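Local coordinates for protein copper-containing nitrite reductase (Bradyrhizobium sp. ORS 375, PDB 6THE) that probably reduces nitrite to nitric oxide at copper centres in cupredoxin-type domains, as the core of a larger heme-containing four-domain enzyme, at residues G211-I216 / E267-V272; H73-A78 / G106-I111; E163-I168 / E181-E186. One frame throughout, in Å; residues are numbered along the deposited sequence.

Interaction 1. Residues G211-I216 / E267-V272; sequences GDTVRI and EFKVEV
Lys269 and Thr213 face each other as a non-hydrogen-bonded antiparallel pair, and the lysine chain runs from there back to Gly211. Its CB points to the same face of the sheet as Thr213. CG stands anti to the backbone N (chi1 174°), and a bend at chi2 turns the rest of the chain toward Gly211. CD then touches Thr213 CG2 at 3.8 Å and also nears Gly211 O. CE passes 3.3 Å from Gly211 O, and NZ ends 2.8 Å from the same oxygen in a hydrogen bond tilted from the carbonyl plane. On this side of the sheet too, Arg215 lies alongside Glu267, both pointing the same way. Arg215 NH2 meets Glu267 OE2 at 2.9 Å in a salt bridge that arrives from above the carboxylate plane. Arg215 NH1 turns to Glu156 and Pro151.

The two strands, 213-222 and 263-269, are neighbours in one sheet of a cupredoxin-type beta sandwich. Val214 N bonds Phe268 O at 2.8 Å, and Phe268 N returns a bond to Val214 O. Their side chains point into the sandwich. Val214 CB sits over one face of the Phe268 ring, 4.1 Å from its centroid, a CH-pi contact. Ile216 CD1 reaches the ring edge, 3.6 Å from Phe268 CE1. Leu294, on strand 292-297, also touches this ring. Beyond the strand, Val270 O accepts Gly211 N at 2.7 Å.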
loop_
_atom_site.group_PDB
_atom_site.type_symbol
_atom_site.label_atom_id
_atom_site.label_comp_id
_atom_site.label_asym_id
_atom_site.label_seq_id
_atom_site.Cartn_x
_atom_site.Cartn_y
_atom_site.Cartn_z
ATOM N N GLY A 211 2.104 -26.726 16.784
ATOM C CA GLY A 211 2.998 -26.208 17.807
ATOM C C GLY A 211 4.262 -25.585 17.221
ATOM O O GLY A 211 5.091 -25.054 17.958
ATOM N N ASP A 212 4.397 -25.656 15.890
ATOM C CA ASP A 212 5.574 -25.159 15.197
ATOM C C ASP A 212 5.475 -23.648 15.015
ATOM O O ASP A 212 4.404 -23.120 14.723
ATOM C CB ASP A 212 5.762 -25.845 13.839
ATOM C CG ASP A 212 6.229 -27.288 13.928
ATOM O OD1 ASP A 212 6.752 -27.677 14.994
ATOM O OD2 ASP A 212 6.070 -28.013 12.926
ATOM N N THR A 213 6.614 -22.970 15.197
ATOM C CA THR A 213 6.759 -21.574 14.819
ATOM C C THR A 213 7.267 -21.512 13.381
ATOM O O THR A 213 8.306 -22.088 13.060
ATOM C CB THR A 213 7.654 -20.806 15.801
ATOM O OG1 THR A 213 8.875 -21.528 15.969
ATOM C CG2 THR A 213 7.002 -20.583 17.149
ATOM N N VAL A 214 6.507 -20.819 12.527
ATOM C CA VAL A 214 6.786 -20.749 11.102
ATOM C C VAL A 214 7.242 -19.332 10.761
ATOM O O VAL A 214 6.637 -18.359 11.208
ATOM C CB VAL A 214 5.554 -21.170 10.272
ATOM C CG1 VAL A 214 5.767 -20.977 8.778
ATOM C CG2 VAL A 214 5.130 -22.600 10.569
ATOM N N ARG A 215 8.319 -19.240 9.972
ATOM C CA ARG A 215 8.820 -17.970 9.475
ATOM C C ARG A 215 8.791 -17.984 7.949
ATOM O O ARG A 215 9.462 -18.799 7.318
ATOM C CB ARG A 215 10.225 -17.696 10.023
ATOM C CG ARG A 215 10.897 -16.454 9.454
ATOM C CD ARG A 215 11.832 -15.799 10.452
ATOM N NE ARG A 215 12.840 -16.703 10.989
ATOM C CZ ARG A 215 13.473 -16.535 12.145
ATOM N NH1 ARG A 215 14.374 -17.421 12.536
ATOM N NH2 ARG A 215 13.204 -15.491 12.910
ATOM N N ILE A 216 7.999 -17.073 7.373
ATOM C CA ILE A 216 7.901 -16.937 5.929
ATOM C C ILE A 216 8.684 -15.699 5.501
ATOM O O ILE A 216 8.345 -14.578 5.881
ATOM C CB ILE A 216 6.428 -16.894 5.463
ATOM C CG1 ILE A 216 5.698 -18.205 5.774
ATOM C CG2 ILE A 216 6.337 -16.538 3.986
ATOM C CD1 ILE A 216 4.200 -18.151 5.566
ATOM N N GLU A 267 6.180 -14.119 11.019
ATOM C CA GLU A 267 6.327 -15.224 11.952
ATOM C C GLU A 267 4.987 -15.476 12.636
ATOM O O GLU A 267 4.263 -14.531 12.946
ATOM C CB GLU A 267 7.391 -14.901 13.006
ATOM C CG GLU A 267 8.786 -14.716 12.438
ATOM C CD GLU A 267 9.826 -14.213 13.427
ATOM O OE1 GLU A 267 9.550 -14.239 14.644
ATOM O OE2 GLU A 267 10.911 -13.795 12.977
ATOM N N PHE A 268 4.674 -16.757 12.867
ATOM C CA PHE A 268 3.448 -17.143 13.549
ATOM C C PHE A 268 3.586 -18.541 14.147
ATOM O O PHE A 268 4.367 -19.361 13.665
ATOM C CB PHE A 268 2.234 -17.029 12.620
ATOM C CG PHE A 268 2.339 -17.778 11.315
ATOM C CD1 PHE A 268 2.914 -17.184 10.200
ATOM C CD2 PHE A 268 1.849 -19.070 11.194
ATOM C CE1 PHE A 268 3.006 -17.871 8.998
ATOM C CE2 PHE A 268 1.941 -19.756 9.992
ATOM C CZ PHE A 268 2.519 -19.155 8.896
ATOM N N LYS A 269 2.810 -18.786 15.210
ATOM C CA LYS A 269 2.721 -20.078 15.867
ATOM C C LYS A 269 1.448 -20.775 15.390
ATOM O O LYS A 269 0.371 -20.182 15.406
ATOM C CB LYS A 269 2.712 -19.879 17.386
ATOM C CG LYS A 269 2.491 -21.128 18.231
ATOM C CD LYS A 269 3.769 -21.810 18.668
ATOM C CE LYS A 269 3.559 -22.768 19.822
ATOM N NZ LYS A 269 4.824 -23.421 20.231
ATOM N N VAL A 270 1.591 -22.034 14.960
ATOM C CA VAL A 270 0.458 -22.822 14.505
ATOM C C VAL A 270 -0.039 -23.672 15.673
ATOM O O VAL A 270 0.735 -24.406 16.284
ATOM C CB VAL A 270 0.804 -23.676 13.268
ATOM C CG1 VAL A 270 -0.425 -24.382 12.717
ATOM C CG2 VAL A 270 1.470 -22.850 12.176
ATOM N N GLU A 271 -1.340 -23.562 15.965
ATOM C CA GLU A 271 -1.913 -24.120 17.181
ATOM C C GLU A 271 -2.948 -25.192 16.847
ATOM O O GLU A 271 -3.211 -26.070 17.667
ATOM C CB GLU A 271 -2.550 -23.012 18.024
ATOM C CG GLU A 271 -1.578 -21.926 18.459
ATOM C CD GLU A 271 -0.696 -22.246 19.656
ATOM O OE1 GLU A 271 -0.543 -23.441 19.986
ATOM O OE2 GLU A 271 -0.164 -21.294 20.262
ATOM N N VAL A 272 -3.532 -25.106 15.646
ATOM C CA VAL A 272 -4.661 -25.944 15.269
ATOM C C VAL A 272 -4.334 -26.674 13.965
ATOM O O VAL A 272 -3.837 -26.061 13.022
ATOM C CB VAL A 272 -5.955 -25.111 15.162
ATOM C CG1 VAL A 272 -7.085 -25.869 14.482
ATOM C CG2 VAL A 272 -6.410 -24.589 16.517
#

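Interaction 2. Residues H73-A78 / G106-I111; sequences HLKNAA and GGEKAI. With 9JE (pentane-1,5-diol), chain S.
An antiparallel edge of a cupredoxin-type beta sheet forms this contact. Strand 108-114 is outermost in its sheet within the chain and pairs with strand 69-76. His73 and Glu108 meet on one side of it. His73 ND1 donates to Glu108 OE2 at 3.2 Å, with the oxygen in the plane of the imidazole and the bond nearly along the C-O axis. The ring and carboxylate planes are 71° apart. Ala110 CB lies over one face of the His73 ring, 3.8 Å from its centroid, in a CH-pi contact. On the ring's other nitrogen, NE2 is hydrogen-bonded to Glu71, so both ring nitrogens have partners, which would restrain rotation of the imidazole.

Glu108 CG stands anti to the backbone N (chi1 -175°), and the extended chain carries the carboxylate out to a bound pentane-1,5-diol. The diol's O07 donates to Glu108 OE2 at 2.8 Å, so this oxygen accepts two bonds. Replacing Glu108 by an alanine is likely to leave His73 ND1 and the diol hydroxyl without their shared acceptor.

The two strands belong to the cupredoxin-type domain that carries His84, and backbone bonds continue the ladder. Leu74 N bonds Lys109 O at 3.0 Å, and Lys109 N answers to Leu74 O. The Asn76 N to Gly107 O bond is weak. Lys75 bends at chi2 (82°), which carries its NZ to 2.8 Å from Gly106 O, past Glu108 CB. Gly106 has backbone angles at which a side chain would collide with the carbonyl O of the residue before it. Gly106 N reaches Asn76 O at 2.9 Å from above the carbonyl plane. The Asn76 side chain is hydrogen-bonded to Ser35, Ser80, Met82 and Val103, and it packs on His84, a ligand of one copper.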
loop_
_atom_site.group_PDB
_atom_site.type_symbol
_atom_site.label_atom_id
_atom_site.label_comp_id
_atom_site.label_asym_id
_atom_site.label_seq_id
_atom_site.Cartn_x
_atom_site.Cartn_y
_atom_site.Cartn_z
ATOM N N HIS A 73 29.231 -13.614 -8.503
ATOM C CA HIS A 73 29.571 -13.969 -9.870
ATOM C C HIS A 73 28.284 -14.203 -10.655
ATOM O O HIS A 73 27.418 -14.959 -10.216
ATOM C CB HIS A 73 30.458 -15.221 -9.892
ATOM C CG HIS A 73 31.823 -15.013 -9.327
ATOM N ND1 HIS A 73 32.956 -15.013 -10.119
ATOM C CD2 HIS A 73 32.245 -14.803 -8.062
ATOM C CE1 HIS A 73 34.017 -14.811 -9.363
ATOM N NE2 HIS A 73 33.606 -14.678 -8.097
ATOM N N LEU A 74 28.170 -13.546 -11.814
ATOM C CA LEU A 74 27.010 -13.716 -12.672
ATOM C C LEU A 74 27.451 -14.244 -14.035
ATOM O O LEU A 74 28.110 -13.543 -14.802
ATOM C CB LEU A 74 26.259 -12.386 -12.794
ATOM C CG LEU A 74 24.893 -12.458 -13.478
ATOM C CD1 LEU A 74 23.858 -13.115 -12.574
ATOM C CD2 LEU A 74 24.426 -11.074 -13.893
ATOM N N LYS A 75 27.078 -15.499 -14.306
ATOM C CA LYS A 75 27.318 -16.148 -15.583
ATOM C C LYS A 75 26.013 -16.149 -16.375
ATOM O O LYS A 75 24.938 -16.325 -15.806
ATOM C CB LYS A 75 27.845 -17.569 -15.347
ATOM C CG LYS A 75 28.044 -18.433 -16.588
ATOM C CD LYS A 75 29.346 -18.189 -17.320
ATOM C CE LYS A 75 29.482 -19.038 -18.565
ATOM N NZ LYS A 75 30.800 -18.850 -19.217
ATOM N N ASN A 76 26.125 -15.933 -17.690
ATOM C CA ASN A 76 24.982 -16.003 -18.585
ATOM C C ASN A 76 25.154 -17.206 -19.508
ATOM O O ASN A 76 26.216 -17.387 -20.102
ATOM C CB ASN A 76 24.783 -14.697 -19.360
ATOM C CG ASN A 76 23.386 -14.528 -19.922
ATOM O OD1 ASN A 76 22.536 -15.405 -19.775
ATOM N ND2 ASN A 76 23.138 -13.400 -20.566
ATOM N N ALA A 77 24.097 -18.021 -19.609
ATOM C CA ALA A 77 24.092 -19.214 -20.441
ATOM C C ALA A 77 24.345 -18.831 -21.897
ATOM O O ALA A 77 23.982 -17.738 -22.327
ATOM C CB ALA A 77 22.782 -19.948 -20.279
ATOM N N ALA A 78 24.969 -19.750 -22.644
ATOM C CA ALA A 78 25.394 -19.499 -24.012
ATOM C C ALA A 78 24.188 -19.427 -24.948
ATOM O O ALA A 78 24.250 -18.773 -25.987
ATOM C CB ALA A 78 26.369 -20.564 -24.448
ATOM N N GLY A 106 27.122 -16.031 -22.483
ATOM C CA GLY A 106 28.394 -16.713 -22.656
ATOM C C GLY A 106 29.462 -16.201 -21.691
ATOM O O GLY A 106 30.283 -16.978 -21.206
ATOM N N GLY A 107 29.436 -14.891 -21.420
ATOM C CA GLY A 107 30.442 -14.235 -20.600
ATOM C C GLY A 107 30.177 -14.394 -19.105
ATOM O O GLY A 107 29.246 -15.092 -18.704
ATOM N N GLU A 108 31.014 -13.732 -18.294
ATOM C CA GLU A 108 30.923 -13.773 -16.843
ATOM C C GLU A 108 31.580 -12.523 -16.259
ATOM O O GLU A 108 32.703 -12.180 -16.624
ATOM C CB GLU A 108 31.591 -15.040 -16.302
ATOM C CG GLU A 108 31.445 -15.216 -14.799
ATOM C CD GLU A 108 32.270 -16.337 -14.189
ATOM O OE1 GLU A 108 32.368 -17.412 -14.818
ATOM O OE2 GLU A 108 32.814 -16.133 -13.085
ATOM N N LYS A 109 30.861 -11.858 -15.346
ATOM C CA LYS A 109 31.370 -10.697 -14.631
ATOM C C LYS A 109 31.247 -10.934 -13.127
ATOM O O LYS A 109 30.442 -11.756 -12.690
ATOM C CB LYS A 109 30.619 -9.429 -15.053
ATOM C CG LYS A 109 31.019 -8.844 -16.401
ATOM C CD LYS A 109 30.400 -7.485 -16.662
ATOM C CE LYS A 109 30.902 -6.818 -17.925
ATOM N NZ LYS A 109 30.303 -7.416 -19.141
ATOM N N ALA A 110 32.053 -10.202 -12.347
ATOM C CA ALA A 110 32.082 -10.356 -10.900
ATOM C C ALA A 110 32.373 -9.018 -10.222
ATOM O O ALA A 110 33.230 -8.260 -10.674
ATOM C CB ALA A 110 33.098 -11.404 -10.512
ATOM N N ILE A 111 31.642 -8.752 -9.132
ATOM C CA ILE A 111 31.862 -7.598 -8.272
ATOM C C ILE A 111 31.816 -8.063 -6.817
ATOM O O ILE A 111 31.341 -9.159 -6.527
ATOM C CB ILE A 111 30.825 -6.485 -8.534
ATOM C CG1 ILE A 111 29.387 -6.998 -8.398
ATOM C CG2 ILE A 111 31.065 -5.807 -9.876
ATOM C CD1 ILE A 111 28.429 -6.007 -7.780
HETATM C C02 9JE S . 38.170 -17.017 -10.230
HETATM C C03 9JE S . 36.988 -16.881 -11.157
HETATM C C04 9JE S . 36.890 -17.987 -12.179
HETATM C C05 9JE S . 35.872 -19.045 -11.828
HETATM C C06 9JE S . 34.785 -19.204 -12.862
HETATM O O01 9JE S . 38.045 -16.162 -9.106
HETATM O O07 9JE S . 33.531 -18.771 -12.364
#

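Interaction 3. Residues E163-I168 / E181-E186; sequences EIYSDI and EKLLAE
One face of the Tyr165 ring is covered by Leu183, in the last turn of helix 180-185. Leu183 CD2 sits 3.9 Å from the ring centroid, 21° off the normal, in a CH-pi contact shifted toward the rim. Its nearest ring atom is Tyr165 CE1, at 3.6 Å. Leu183 CA lies over the ring as well. At the edge, near the ring plane, comes the backbone of Glu186. Lys182 O approaches Tyr165 CE2 obliquely at 3.4 Å, and Lys182 CB touches Tyr165 CD2. Tyr165 CG is anti to its carbonyl carbon (chi1 -67°), which sends the ring toward the helix.

The phenol oxygen has two polar partners. Tyr165 OH donates to Glu163 OE1 at 2.6 Å, nearly along the C-O axis, and Asn224 ND2 is a further partner. Glu163 OE2 takes the backbone N of His225.

The contact packs helix 180-185 against the end of strand 155-164, where the chain leaves its sheet. The helix closes in a Schellman motif, with Glu186 at positive phi. Helix 130-135 touches this contact too, through Ala135 on Tyr165 and Ala131 on Leu183.

Bends at chi2 (87°) and chi4 carry the Lys182 ammonium to the loop after strand 155-164. NZ donates to Ser166 O at 2.9 Å, in the carbonyl plane, and weakly to Asp167 O at 3.4 Å. Glu189 gives the same ammonium a salt bridge. Within the loop, Ser166 OG donates to Ile168 O at 3.0 Å. Ala284 of the third subunit packs on Leu183.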
loop_
_atom_site.group_PDB
_atom_site.type_symbol
_atom_site.label_atom_id
_atom_site.label_comp_id
_atom_site.label_asym_id
_atom_site.label_seq_id
_atom_site.Cartn_x
_atom_site.Cartn_y
_atom_site.Cartn_z
ATOM N N GLU A 163 4.040 -11.607 -11.430
ATOM C CA GLU A 163 2.994 -11.398 -12.417
ATOM C C GLU A 163 3.450 -11.975 -13.754
ATOM O O GLU A 163 4.617 -11.851 -14.122
ATOM C CB GLU A 163 2.683 -9.905 -12.551
ATOM C CG GLU A 163 2.161 -9.269 -11.273
ATOM C CD GLU A 163 2.535 -7.809 -11.070
ATOM O OE1 GLU A 163 2.676 -7.086 -12.077
ATOM O OE2 GLU A 163 2.695 -7.401 -9.903
ATOM N N ILE A 164 2.512 -12.610 -14.467
ATOM C CA ILE A 164 2.777 -13.184 -15.776
ATOM C C ILE A 164 1.922 -12.454 -16.809
ATOM O O ILE A 164 0.693 -12.473 -16.733
ATOM C CB ILE A 164 2.532 -14.710 -15.778
ATOM C CG1 ILE A 164 3.448 -15.451 -14.795
ATOM C CG2 ILE A 164 2.615 -15.285 -17.186
ATOM C CD1 ILE A 164 4.920 -15.444 -15.162
ATOM N N TYR A 165 2.597 -11.809 -17.768
ATOM C CA TYR A 165 1.945 -11.025 -18.802
ATOM C C TYR A 165 1.950 -11.808 -20.113
ATOM O O TYR A 165 2.637 -11.438 -21.063
ATOM C CB TYR A 165 2.616 -9.654 -18.936
ATOM C CG TYR A 165 2.454 -8.751 -17.739
ATOM C CD1 TYR A 165 3.366 -8.770 -16.695
ATOM C CD2 TYR A 165 1.386 -7.872 -17.649
ATOM C CE1 TYR A 165 3.221 -7.943 -15.592
ATOM C CE2 TYR A 165 1.229 -7.035 -16.556
ATOM C CZ TYR A 165 2.148 -7.072 -15.523
ATOM O OH TYR A 165 1.995 -6.252 -14.443
ATOM N N SER A 166 1.174 -12.897 -20.139
ATOM C CA SER A 166 1.064 -13.758 -21.304
ATOM C C SER A 166 0.199 -13.089 -22.370
ATOM O O SER A 166 -0.739 -12.361 -22.046
ATOM C CB SER A 166 0.528 -15.118 -20.927
ATOM O OG SER A 166 -0.715 -15.004 -20.250
ATOM N N ASP A 167 0.534 -13.350 -23.640
ATOM C CA ASP A 167 -0.193 -12.806 -24.776
ATOM C C ASP A 167 -1.567 -13.466 -24.866
ATOM O O ASP A 167 -2.570 -12.790 -25.086
ATOM C CB ASP A 167 0.615 -12.919 -26.073
ATOM C CG ASP A 167 1.017 -14.336 -26.450
ATOM O OD1 ASP A 167 1.080 -15.197 -25.545
ATOM O OD2 ASP A 167 1.269 -14.571 -27.649
ATOM N N ILE A 168 -1.590 -14.794 -24.686
ATOM C CA ILE A 168 -2.817 -15.573 -24.689
ATOM C C ILE A 168 -3.548 -15.356 -23.364
ATOM O O ILE A 168 -2.909 -15.160 -22.332
ATOM C CB ILE A 168 -2.532 -17.066 -24.966
ATOM C CG1 ILE A 168 -1.380 -17.609 -24.112
ATOM C CG2 ILE A 168 -2.297 -17.299 -26.452
ATOM C CD1 ILE A 168 -1.221 -19.114 -24.161
ATOM N N GLU A 181 2.296 -4.977 -24.174
ATOM C CA GLU A 181 1.076 -4.187 -24.134
ATOM C C GLU A 181 0.419 -4.327 -22.763
ATOM O O GLU A 181 0.007 -3.332 -22.169
ATOM C CB GLU A 181 0.120 -4.615 -25.252
ATOM C CG GLU A 181 0.623 -4.300 -26.652
ATOM C CD GLU A 181 1.636 -5.267 -27.247
ATOM O OE1 GLU A 181 2.118 -4.996 -28.366
ATOM O OE2 GLU A 181 1.943 -6.290 -26.597
ATOM N N LYS A 182 0.335 -5.572 -22.276
ATOM C CA LYS A 182 -0.268 -5.887 -20.989
ATOM C C LYS A 182 0.587 -5.324 -19.856
ATOM O O LYS A 182 0.054 -4.878 -18.841
ATOM C CB LYS A 182 -0.442 -7.400 -20.826
ATOM C CG LYS A 182 -1.788 -7.970 -21.259
ATOM C CD LYS A 182 -1.865 -8.332 -22.727
ATOM C CE LYS A 182 -3.085 -9.159 -23.076
ATOM N NZ LYS A 182 -2.985 -10.542 -22.549
ATOM N N LEU A 183 1.913 -5.362 -20.044
ATOM C CA LEU A 183 2.879 -4.916 -19.051
ATOM C C LEU A 183 2.672 -3.431 -18.758
ATOM O O LEU A 183 2.559 -3.039 -17.597
ATOM C CB LEU A 183 4.293 -5.200 -19.578
ATOM C CG LEU A 183 5.465 -4.955 -18.622
ATOM C CD1 LEU A 183 5.980 -3.527 -18.710
ATOM C CD2 LEU A 183 5.135 -5.337 -17.186
ATOM N N LEU A 184 2.618 -2.623 -19.824
ATOM C CA LEU A 184 2.476 -1.180 -19.714
ATOM C C LEU A 184 1.083 -0.830 -19.197
ATOM O O LEU A 184 0.905 0.196 -18.542
ATOM C CB LEU A 184 2.742 -0.540 -21.082
ATOM C CG LEU A 184 4.185 -0.605 -21.581
ATOM C CD1 LEU A 184 4.260 -0.276 -23.064
ATOM C CD2 LEU A 184 5.086 0.327 -20.782
ATOM N N ALA A 185 0.106 -1.695 -19.495
ATOM C CA ALA A 185 -1.266 -1.511 -19.050
ATOM C C ALA A 185 -1.420 -1.973 -17.601
ATOM O O ALA A 185 -2.426 -1.666 -16.961
ATOM C CB ALA A 185 -2.211 -2.246 -19.970
ATOM N N GLU A 186 -0.411 -2.702 -17.104
ATOM C CA GLU A 186 -0.398 -3.276 -15.765
ATOM C C GLU A 186 -1.584 -4.227 -15.606
ATOM O O GLU A 186 -2.301 -4.178 -14.607
ATOM C CB GLU A 186 -0.372 -2.183 -14.691
ATOM C CG GLU A 186 0.939 -1.417 -14.628
ATOM C CD GLU A 186 0.988 -0.293 -13.604
ATOM O OE1 GLU A 186 0.334 -0.421 -12.548
ATOM O OE2 GLU A 186 1.681 0.709 -13.866
#

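Interactions 1 and 3 reach the same six-stranded sheet, where strands 213-222 and 155-164 are neighbours. They lie on opposite sides of the chain's centre, with centres about 36 Å apart and nearest atoms about 16 Å apart. Interaction 2 belongs to another sheet. Its centre is about 39 Å from that of interaction 1 and about 29 Å from that of interaction 3. None of the three touch. Interaction 2 lies near a copper: the Asn76 side chain is about 7 Å from it. It also binds a pentane-1,5-diol, while in interaction 3 the Asp167 side chain is about 5 Å from another. Interaction 1 has the Asp212 side chain about 4 Å from a terbium ion.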